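Side-chain contacts in SnoN,Epimerase SnoN (Streptomyces nogalater, PDB 5EP9), which acts as a non-heme iron, 2-oxoglutarate-dependent epimerase in the biosynthesis of nogalamycin: residues 146-151 against 156-161; 99-104 against 121-126; 37-40 against 45-48. All blocks are in the same frame, centred on the assembly; numbering follows the deposited sequence.

Contact 1 of 3, residues 146-151 against 156-161; sequences FAFPFS and ALTAWV. With AKG (2-oxoglutaric acid), chain E.
Two phenylalanine torsions converge on A156: F148 holds CG opposite its carbonyl carbon (chi1 -66°), while F150 places CG between the backbone N and the carbonyl carbon (chi1 49°). F148 CE2 comes within 3.9 Å of A156 CB, approaching obliquely. The F150 ring meets the same methyl with its edge, F150 CE1 being 4.0 Å from A156 CB. The inverse gamma turn centred on P149 lies between the two phenylalanines, and F148 CB sits over the rim of one face of the F150 ring. Two residues further along, T158 OG1 lies near the plane of the F148 ring, at 4.3 Å from F148 CZ. The contact lies in the SnoN part at residues 14-202. It joins the loop after the iron ligands H142 and D144 to strand 157-162 of the larger sheet, consistent with the double-stranded beta-helix of the cupin superfamily. This strand also lines the pocket: T158 CG2 is 3.7 Å from O2 of 2-oxoglutarate, and W160 NE1 donates a hydrogen bond of 2.8 Å to O3 of its C5 carboxylate. That bond is fairly straight (161°) and leaves from the indole edge; R236 NH1, S240 OG and T139 OG1 also hold the cosubstrate.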
loop_
_atom_site.group_PDB
_atom_site.type_symbol
_atom_site.label_atom_id
_atom_site.label_comp_id
_atom_site.label_asym_id
_atom_site.label_seq_id
_atom_site.Cartn_x
_atom_site.Cartn_y
_atom_site.Cartn_z
ATOM N N PHE A 146 4.341 -9.845 6.723
ATOM C CA PHE A 146 4.135 -10.470 8.019
ATOM C C PHE A 146 2.995 -9.865 8.807
ATOM O O PHE A 146 2.476 -10.487 9.693
ATOM C CB PHE A 146 5.478 -10.506 8.780
ATOM C CG PHE A 146 6.516 -11.547 8.151
ATOM C CD1 PHE A 146 6.379 -12.032 6.796
ATOM C CD2 PHE A 146 7.623 -12.052 8.905
ATOM C CE1 PHE A 146 7.273 -12.944 6.230
ATOM C CE2 PHE A 146 8.517 -12.967 8.334
ATOM C CZ PHE A 146 8.336 -13.408 7.002
ATOM N N ALA A 147 2.528 -8.704 8.391
ATOM C CA ALA A 147 1.404 -8.088 9.028
ATOM C C ALA A 147 0.038 -8.357 8.345
ATOM O O ALA A 147 -1.000 -7.820 8.778
ATOM C CB ALA A 147 1.653 -6.578 9.068
ATOM N N PHE A 148 0.080 -9.088 7.235
ATOM C CA PHE A 148 -1.127 -9.420 6.429
ATOM C C PHE A 148 -1.742 -10.750 6.926
ATOM O O PHE A 148 -1.105 -11.805 6.851
ATOM C CB PHE A 148 -0.809 -9.503 4.938
ATOM C CG PHE A 148 -0.409 -8.204 4.294
ATOM C CD1 PHE A 148 -0.782 -6.957 4.824
ATOM C CD2 PHE A 148 0.328 -8.207 3.142
ATOM C CE1 PHE A 148 -0.454 -5.763 4.201
ATOM C CE2 PHE A 148 0.632 -7.037 2.524
ATOM C CZ PHE A 148 0.243 -5.821 3.048
ATOM N N PRO A 149 -2.937 -10.697 7.525
ATOM C CA PRO A 149 -3.588 -11.880 7.988
ATOM C C PRO A 149 -4.342 -12.661 6.884
ATOM O O PRO A 149 -5.514 -13.014 7.024
ATOM C CB PRO A 149 -4.591 -11.319 9.019
ATOM C CG PRO A 149 -5.093 -10.091 8.318
ATOM C CD PRO A 149 -3.844 -9.531 7.650
ATOM N N PHE A 150 -3.628 -12.994 5.822
ATOM C CA PHE A 150 -4.192 -13.880 4.824
ATOM C C PHE A 150 -3.095 -14.784 4.233
ATOM O O PHE A 150 -1.895 -14.491 4.270
ATOM C CB PHE A 150 -4.979 -13.092 3.780
ATOM C CG PHE A 150 -4.265 -11.896 3.192
ATOM C CD1 PHE A 150 -3.436 -12.071 2.105
ATOM C CD2 PHE A 150 -4.471 -10.624 3.670
ATOM C CE1 PHE A 150 -2.789 -11.023 1.501
ATOM C CE2 PHE A 150 -3.817 -9.572 3.106
ATOM C CZ PHE A 150 -2.977 -9.755 2.021
ATOM N N SER A 151 -3.577 -15.830 3.618
ATOM C CA SER A 151 -2.791 -16.981 3.153
ATOM C C SER A 151 -1.791 -16.628 2.071
ATOM O O SER A 151 -0.751 -17.202 2.010
ATOM C CB SER A 151 -3.787 -18.103 2.660
ATOM O OG SER A 151 -4.610 -17.620 1.591
ATOM N N ALA A 156 1.253 -10.567 -1.987
ATOM C CA ALA A 156 0.457 -9.358 -2.037
ATOM C C ALA A 156 1.269 -8.189 -2.552
ATOM O O ALA A 156 2.529 -8.209 -2.681
ATOM C CB ALA A 156 -0.091 -9.060 -0.692
ATOM N N LEU A 157 0.554 -7.184 -2.928
ATOM C CA LEU A 157 1.200 -5.920 -3.381
ATOM C C LEU A 157 0.415 -4.662 -2.998
ATOM O O LEU A 157 -0.831 -4.694 -2.884
ATOM C CB LEU A 157 1.508 -5.905 -4.860
ATOM C CG LEU A 157 0.410 -5.695 -5.858
ATOM C CD1 LEU A 157 1.036 -5.620 -7.257
ATOM C CD2 LEU A 157 -0.425 -6.949 -5.868
ATOM N N THR A 158 1.166 -3.574 -2.867
ATOM C CA THR A 158 0.658 -2.321 -2.389
ATOM C C THR A 158 0.817 -1.197 -3.458
ATOM O O THR A 158 1.869 -1.023 -3.974
ATOM C CB THR A 158 1.330 -1.946 -1.092
ATOM O OG1 THR A 158 1.034 -2.924 -0.092
ATOM C CG2 THR A 158 0.912 -0.551 -0.626
ATOM N N ALA A 159 -0.269 -0.491 -3.778
ATOM C CA ALA A 159 -0.249 0.728 -4.597
ATOM C C ALA A 159 -0.238 1.972 -3.718
ATOM O O ALA A 159 -1.152 2.176 -2.928
ATOM C CB ALA A 159 -1.461 0.786 -5.488
ATOM N N TRP A 160 0.826 2.772 -3.816
ATOM C CA TRP A 160 0.980 3.967 -2.999
ATOM C C TRP A 160 0.856 5.137 -3.954
ATOM O O TRP A 160 1.679 5.304 -4.856
ATOM C CB TRP A 160 2.347 3.948 -2.326
ATOM C CG TRP A 160 2.657 4.870 -1.171
ATOM C CD1 TRP A 160 2.758 4.509 0.141
ATOM C CD2 TRP A 160 3.016 6.238 -1.245
ATOM N NE1 TRP A 160 3.150 5.576 0.888
ATOM C CE2 TRP A 160 3.234 6.676 0.080
ATOM C CE3 TRP A 160 2.999 7.196 -2.288
ATOM C CZ2 TRP A 160 3.601 7.959 0.385
ATOM C CZ3 TRP A 160 3.361 8.539 -1.982
ATOM C CH2 TRP A 160 3.679 8.888 -0.651
ATOM N N VAL A 161 -0.207 5.902 -3.774
ATOM C CA VAL A 161 -0.575 6.941 -4.778
ATOM C C VAL A 161 -0.311 8.299 -4.164
ATOM O O VAL A 161 -0.908 8.621 -3.100
ATOM C CB VAL A 161 -2.072 6.804 -5.178
ATOM C CG1 VAL A 161 -2.486 7.839 -6.165
ATOM C CG2 VAL A 161 -2.311 5.434 -5.729
HETATM C C1 AKG E . 3.427 0.795 2.765
HETATM O O1 AKG E . 3.509 -0.460 2.808
HETATM O O2 AKG E . 2.698 1.390 1.934
HETATM C C2 AKG E . 4.251 1.618 3.682
HETATM O O5 AKG E . 4.998 1.045 4.500
HETATM C C3 AKG E . 4.113 3.154 3.577
HETATM C C4 AKG E . 5.103 3.980 4.394
HETATM C C5 AKG E . 4.942 5.480 4.311
HETATM O O3 AKG E . 4.097 5.962 3.535
HETATM O O4 AKG E . 5.637 6.229 5.065
#

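Contact 2 of 3, residues 99-104 against 121-126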
loop_
_atom_site.group_PDB
_atom_site.type_symbol
_atom_site.label_atom_id
_atom_site.label_comp_id
_atom_site.label_asym_id
_atom_site.label_seq_id
_atom_site.Cartn_x
_atom_site.Cartn_y
_atom_site.Cartn_z
ATOM N N ARG A 99 -13.717 4.209 -4.790
ATOM C CA ARG A 99 -13.468 4.347 -6.240
ATOM C C ARG A 99 -11.973 4.380 -6.511
ATOM O O ARG A 99 -11.494 3.865 -7.506
ATOM C CB ARG A 99 -14.132 5.565 -6.887
ATOM C CG ARG A 99 -15.657 5.357 -7.025
ATOM C CD ARG A 99 -16.387 6.428 -7.825
ATOM N NE ARG A 99 -16.893 7.463 -6.957
ATOM C CZ ARG A 99 -16.271 8.597 -6.678
ATOM N NH1 ARG A 99 -15.048 8.888 -7.192
ATOM N NH2 ARG A 99 -16.886 9.434 -5.826
ATOM N N LEU A 100 -11.231 5.031 -5.650
ATOM C CA LEU A 100 -9.753 5.033 -5.824
ATOM C C LEU A 100 -9.145 3.622 -5.641
ATOM O O LEU A 100 -8.225 3.223 -6.359
ATOM C CB LEU A 100 -9.076 6.088 -4.925
ATOM C CG LEU A 100 -7.580 6.174 -4.943
ATOM C CD1 LEU A 100 -7.027 6.434 -6.329
ATOM C CD2 LEU A 100 -7.164 7.235 -3.963
ATOM N N ALA A 101 -9.610 2.929 -4.614
ATOM C CA ALA A 101 -9.170 1.560 -4.295
ATOM C C ALA A 101 -9.386 0.568 -5.424
ATOM O O ALA A 101 -8.569 -0.317 -5.663
ATOM C CB ALA A 101 -9.856 1.060 -3.054
ATOM N N THR A 102 -10.467 0.779 -6.159
ATOM C CA THR A 102 -10.822 -0.025 -7.324
ATOM C C THR A 102 -10.660 0.693 -8.664
ATOM O O THR A 102 -11.107 0.230 -9.669
ATOM C CB THR A 102 -12.280 -0.551 -7.199
ATOM O OG1 THR A 102 -13.154 0.550 -7.006
ATOM C CG2 THR A 102 -12.394 -1.466 -5.994
ATOM N N HIS A 103 -9.941 1.802 -8.678
ATOM C CA HIS A 103 -9.663 2.535 -9.853
ATOM C C HIS A 103 -9.294 1.611 -11.016
ATOM O O HIS A 103 -8.369 0.783 -10.895
ATOM C CB HIS A 103 -8.529 3.504 -9.569
ATOM C CG HIS A 103 -8.360 4.546 -10.611
ATOM N ND1 HIS A 103 -7.682 4.300 -11.786
ATOM C CD2 HIS A 103 -8.848 5.813 -10.706
ATOM C CE1 HIS A 103 -7.756 5.379 -12.554
ATOM N NE2 HIS A 103 -8.449 6.308 -11.916
ATOM N N PRO A 104 -9.898 1.784 -12.163
ATOM C CA PRO A 104 -9.645 0.801 -13.235
ATOM C C PRO A 104 -8.218 0.678 -13.717
ATOM O O PRO A 104 -7.789 -0.410 -14.072
ATOM C CB PRO A 104 -10.570 1.256 -14.445
ATOM C CG PRO A 104 -11.611 2.120 -13.806
ATOM C CD PRO A 104 -11.042 2.656 -12.467
ATOM N N PHE A 121 -7.917 -5.654 -0.390
ATOM C CA PHE A 121 -7.880 -5.982 1.044
ATOM C C PHE A 121 -8.186 -4.792 1.893
ATOM O O PHE A 121 -9.018 -4.822 2.804
ATOM C CB PHE A 121 -6.500 -6.575 1.470
ATOM C CG PHE A 121 -6.397 -6.828 2.951
ATOM C CD1 PHE A 121 -7.216 -7.750 3.566
ATOM C CD2 PHE A 121 -5.441 -6.190 3.711
ATOM C CE1 PHE A 121 -7.113 -8.000 4.904
ATOM C CE2 PHE A 121 -5.322 -6.424 5.072
ATOM C CZ PHE A 121 -6.175 -7.318 5.663
ATOM N N LYS A 122 -7.496 -3.726 1.598
ATOM C CA LYS A 122 -7.811 -2.413 2.249
ATOM C C LYS A 122 -7.170 -1.218 1.556
ATOM O O LYS A 122 -6.171 -1.363 0.796
ATOM C CB LYS A 122 -7.343 -2.405 3.698
ATOM C CG LYS A 122 -5.839 -2.420 3.753
ATOM C CD LYS A 122 -5.331 -2.427 5.173
ATOM C CE LYS A 122 -3.858 -2.475 4.995
ATOM N NZ LYS A 122 -3.240 -2.342 6.299
ATOM N N LEU A 123 -7.776 -0.048 1.768
ATOM C CA LEU A 123 -7.146 1.215 1.432
ATOM C C LEU A 123 -6.975 2.050 2.671
ATOM O O LEU A 123 -7.928 2.220 3.435
ATOM C CB LEU A 123 -7.901 1.960 0.383
ATOM C CG LEU A 123 -7.238 3.289 -0.104
ATOM C CD1 LEU A 123 -7.461 3.548 -1.567
ATOM C CD2 LEU A 123 -7.673 4.510 0.705
ATOM N N GLU A 124 -5.795 2.629 2.816
ATOM C CA GLU A 124 -5.566 3.674 3.863
ATOM C C GLU A 124 -5.223 5.040 3.323
ATOM O O GLU A 124 -4.581 5.140 2.307
ATOM C CB GLU A 124 -4.488 3.208 4.823
ATOM C CG GLU A 124 -4.917 1.976 5.639
ATOM C CD GLU A 124 -3.721 1.345 6.449
ATOM O OE1 GLU A 124 -2.540 1.669 6.179
ATOM O OE2 GLU A 124 -3.970 0.607 7.407
ATOM N N VAL A 125 -5.618 6.098 4.021
ATOM C CA VAL A 125 -5.208 7.428 3.681
ATOM C C VAL A 125 -4.053 7.795 4.592
ATOM O O VAL A 125 -4.249 7.764 5.783
ATOM C CB VAL A 125 -6.353 8.425 3.886
ATOM C CG1 VAL A 125 -5.935 9.855 3.610
ATOM C CG2 VAL A 125 -7.547 8.085 3.008
ATOM N N LEU A 126 -2.918 8.247 4.042
ATOM C CA LEU A 126 -1.727 8.472 4.857
ATOM C C LEU A 126 -1.365 9.930 4.899
ATOM O O LEU A 126 -1.377 10.581 3.894
ATOM C CB LEU A 126 -0.523 7.663 4.382
ATOM C CG LEU A 126 -0.777 6.193 4.112
ATOM C CD1 LEU A 126 0.511 5.536 3.615
ATOM C CD2 LEU A 126 -1.245 5.470 5.339
#
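L123 meets A101 with CB and CD1, and L100 with CD1 alone, as following its side chain outward atom by atom makes plain. CB points toward the helix and already packs at its surface, L123 CB lying 4.1 Å from A101 CB. A chi1 of -176° then sets CG opposite the backbone N and leads it along the strand toward V125; the CD1 branch turns off to the helix. The branches are set by a chi2 of 145°, well off a staggered value, and this rotation directs CD1 at the last turn of the helix. L123 CD1 is 3.8 Å from A101 CB and equally near A101 N, so it packs on backbone as well as on the methyl group. The same carbon reaches L100 less closely, with L123 CD1 at 4.3 Å from L100 CG. The other methyl turns along the strand instead, L123 CD2 coming 4.3 Å from V125 CG2. Placed in the fold, this is helix-on-sheet packing within the SnoN part at residues 14-202: the end of helix 95-101 lies against strand 118-128 of the larger antiparallel sheet, on the face where V125 also meets helix 54-70. Across the strand from L123, K122 NZ and E124 OE2 form a salt bridge of 3.2 Å, weak as a hydrogen bond, and L126 on that other face touches 2-oxoglutarate. The L123 side chain itself stays about 10 Å from that ligand at the nearest atoms. F121 and K122 both pair with V242, in the part at residues 203-305, forming a classic beta bulge just before L123. The backbone N of L123 is bound by Q91 OE1, while A101 O bonds to Y243 OH of strand 236-245, again in the part at residues 203-305.

Contact 3 of 3, residues 37-40 against 45-48; sequences AARY and YVHV
Helix and strand come nearest at Y40 and Y45, whose CA atoms are 4.9 Å apart, and the Y45 carbonyl faces the helix, Y45 O 3.8 Å from Y40 CA. Y40 has CG opposite its backbone N (chi1 178°), which carries the ring along the start of the strand: Y40 CD1 is 4.0 Å from Y45 CA, and V46 N lies near the ring's edge. Behind the ring, Y40 CB packs at 4.2 Å from V46 CB. R39 crosses V46 at about a right angle; its bend at chi3 (-81°) brings the guanidinium obliquely up to the valine, R39 NH1 reaching 3.7 Å from V46 CG2. A water in the guanidinium plane accepts a hydrogen bond from H47 N at 2.9 Å and a weak one from R39 NH1 at 3.5 Å. The H47 side chain leads away, NE2 bonding to D215 OD2. Y45 also points away, stacking on F175 and touching the 2-oxoglutarate-binding H219. Both segments belong to the part at residues 14-202, D215 and H219 to that at 203-305; the arrangement is a helix-turn-strand unit leading into an outermost strand of the larger sheet of what is probably a cupin-type double-stranded beta-helix.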
loop_
_atom_site.group_PDB
_atom_site.type_symbol
_atom_site.label_atom_id
_atom_site.label_comp_id
_atom_site.label_asym_id
_atom_site.label_seq_id
_atom_site.Cartn_x
_atom_site.Cartn_y
_atom_site.Cartn_z
ATOM N N ALA A 37 6.378 -4.670 -16.000
ATOM C CA ALA A 37 6.200 -5.880 -15.199
ATOM C C ALA A 37 7.598 -6.523 -14.881
ATOM O O ALA A 37 7.786 -7.098 -13.836
ATOM C CB ALA A 37 5.303 -6.876 -15.908
ATOM N N ALA A 38 8.458 -6.522 -15.853
ATOM C CA ALA A 38 9.767 -7.140 -15.708
ATOM C C ALA A 38 10.591 -6.380 -14.639
ATOM O O ALA A 38 11.223 -6.977 -13.800
ATOM C CB ALA A 38 10.501 -7.180 -17.034
ATOM N N ARG A 39 10.503 -5.067 -14.666
ATOM C CA ARG A 39 11.039 -4.214 -13.615
ATOM C C ARG A 39 10.459 -4.533 -12.263
ATOM O O ARG A 39 11.207 -4.745 -11.289
ATOM C CB ARG A 39 10.875 -2.715 -13.905
ATOM C CG ARG A 39 12.068 -2.110 -14.630
ATOM C CD ARG A 39 12.040 -0.558 -14.630
ATOM N NE ARG A 39 11.156 -0.153 -15.690
ATOM C CZ ARG A 39 10.220 0.827 -15.662
ATOM N NH1 ARG A 39 9.935 1.616 -14.576
ATOM N NH2 ARG A 39 9.509 0.988 -16.782
ATOM N N TYR A 40 9.144 -4.624 -12.195
ATOM C CA TYR A 40 8.471 -5.058 -10.922
ATOM C C TYR A 40 9.015 -6.431 -10.378
ATOM O O TYR A 40 9.315 -6.603 -9.215
ATOM C CB TYR A 40 6.974 -5.105 -11.064
ATOM C CG TYR A 40 6.271 -5.585 -9.827
ATOM C CD1 TYR A 40 6.173 -4.763 -8.724
ATOM C CD2 TYR A 40 5.685 -6.830 -9.751
ATOM C CE1 TYR A 40 5.508 -5.197 -7.572
ATOM C CE2 TYR A 40 5.032 -7.294 -8.570
ATOM C CZ TYR A 40 4.948 -6.480 -7.515
ATOM O OH TYR A 40 4.358 -6.848 -6.357
ATOM N N TYR A 45 9.513 -3.515 -6.838
ATOM C CA TYR A 45 8.702 -2.323 -6.871
ATOM C C TYR A 45 8.746 -1.758 -8.239
ATOM O O TYR A 45 9.656 -2.030 -8.997
ATOM C CB TYR A 45 9.187 -1.265 -5.844
ATOM C CG TYR A 45 10.417 -0.546 -6.306
ATOM C CD1 TYR A 45 11.645 -1.150 -6.222
ATOM C CD2 TYR A 45 10.320 0.691 -6.942
ATOM C CE1 TYR A 45 12.797 -0.503 -6.694
ATOM C CE2 TYR A 45 11.449 1.354 -7.381
ATOM C CZ TYR A 45 12.652 0.754 -7.261
ATOM O OH TYR A 45 13.735 1.356 -7.768
ATOM N N VAL A 46 7.818 -0.859 -8.515
ATOM C CA VAL A 46 7.906 -0.056 -9.735
ATOM C C VAL A 46 7.223 1.273 -9.564
ATOM O O VAL A 46 6.188 1.379 -8.817
ATOM C CB VAL A 46 7.394 -0.907 -10.914
ATOM C CG1 VAL A 46 5.880 -0.903 -11.050
ATOM C CG2 VAL A 46 8.038 -0.505 -12.177
ATOM N N HIS A 47 7.753 2.274 -10.236
ATOM C CA HIS A 47 7.183 3.599 -10.285
ATOM C C HIS A 47 6.367 3.718 -11.564
ATOM O O HIS A 47 6.874 3.479 -12.645
ATOM C CB HIS A 47 8.325 4.648 -10.272
ATOM C CG HIS A 47 7.900 6.067 -10.467
ATOM N ND1 HIS A 47 8.704 7.003 -11.048
ATOM C CD2 HIS A 47 6.766 6.723 -10.147
ATOM C CE1 HIS A 47 8.110 8.168 -11.062
ATOM N NE2 HIS A 47 6.925 8.018 -10.528
ATOM N N VAL A 48 5.146 4.218 -11.433
ATOM C CA VAL A 48 4.279 4.509 -12.603
ATOM C C VAL A 48 3.847 5.953 -12.562
ATOM O O VAL A 48 3.008 6.307 -11.751
ATOM C CB VAL A 48 2.982 3.619 -12.683
ATOM C CG1 VAL A 48 2.199 3.886 -13.964
ATOM C CG2 VAL A 48 3.341 2.152 -12.655
HETATM O O HOH W 1 10.516 1.888 -11.140
#

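From the N terminus, contact 3 closes first, folding helix 30-43 back on strand 45-48 across four intervening residues. Contact 2 follows with a longer loop of sixteen residues, mostly helix 104-114, and contact 1 comes last, another four-residue closure leading into strand 157-162. The three are in series: none nests in or crosses another. Space reconnects them, since all reach the larger antiparallel sheet. Contacts 1 and 2 touch where F150 CE2 lies 3.8 Å from F121 CG, and again between W160 and L126. Contact 1 meets contact 3 through L157 CB, 3.4 Å from Y40 OH, whereas contacts 2 and 3 stay about 10 Å apart at their nearest atoms.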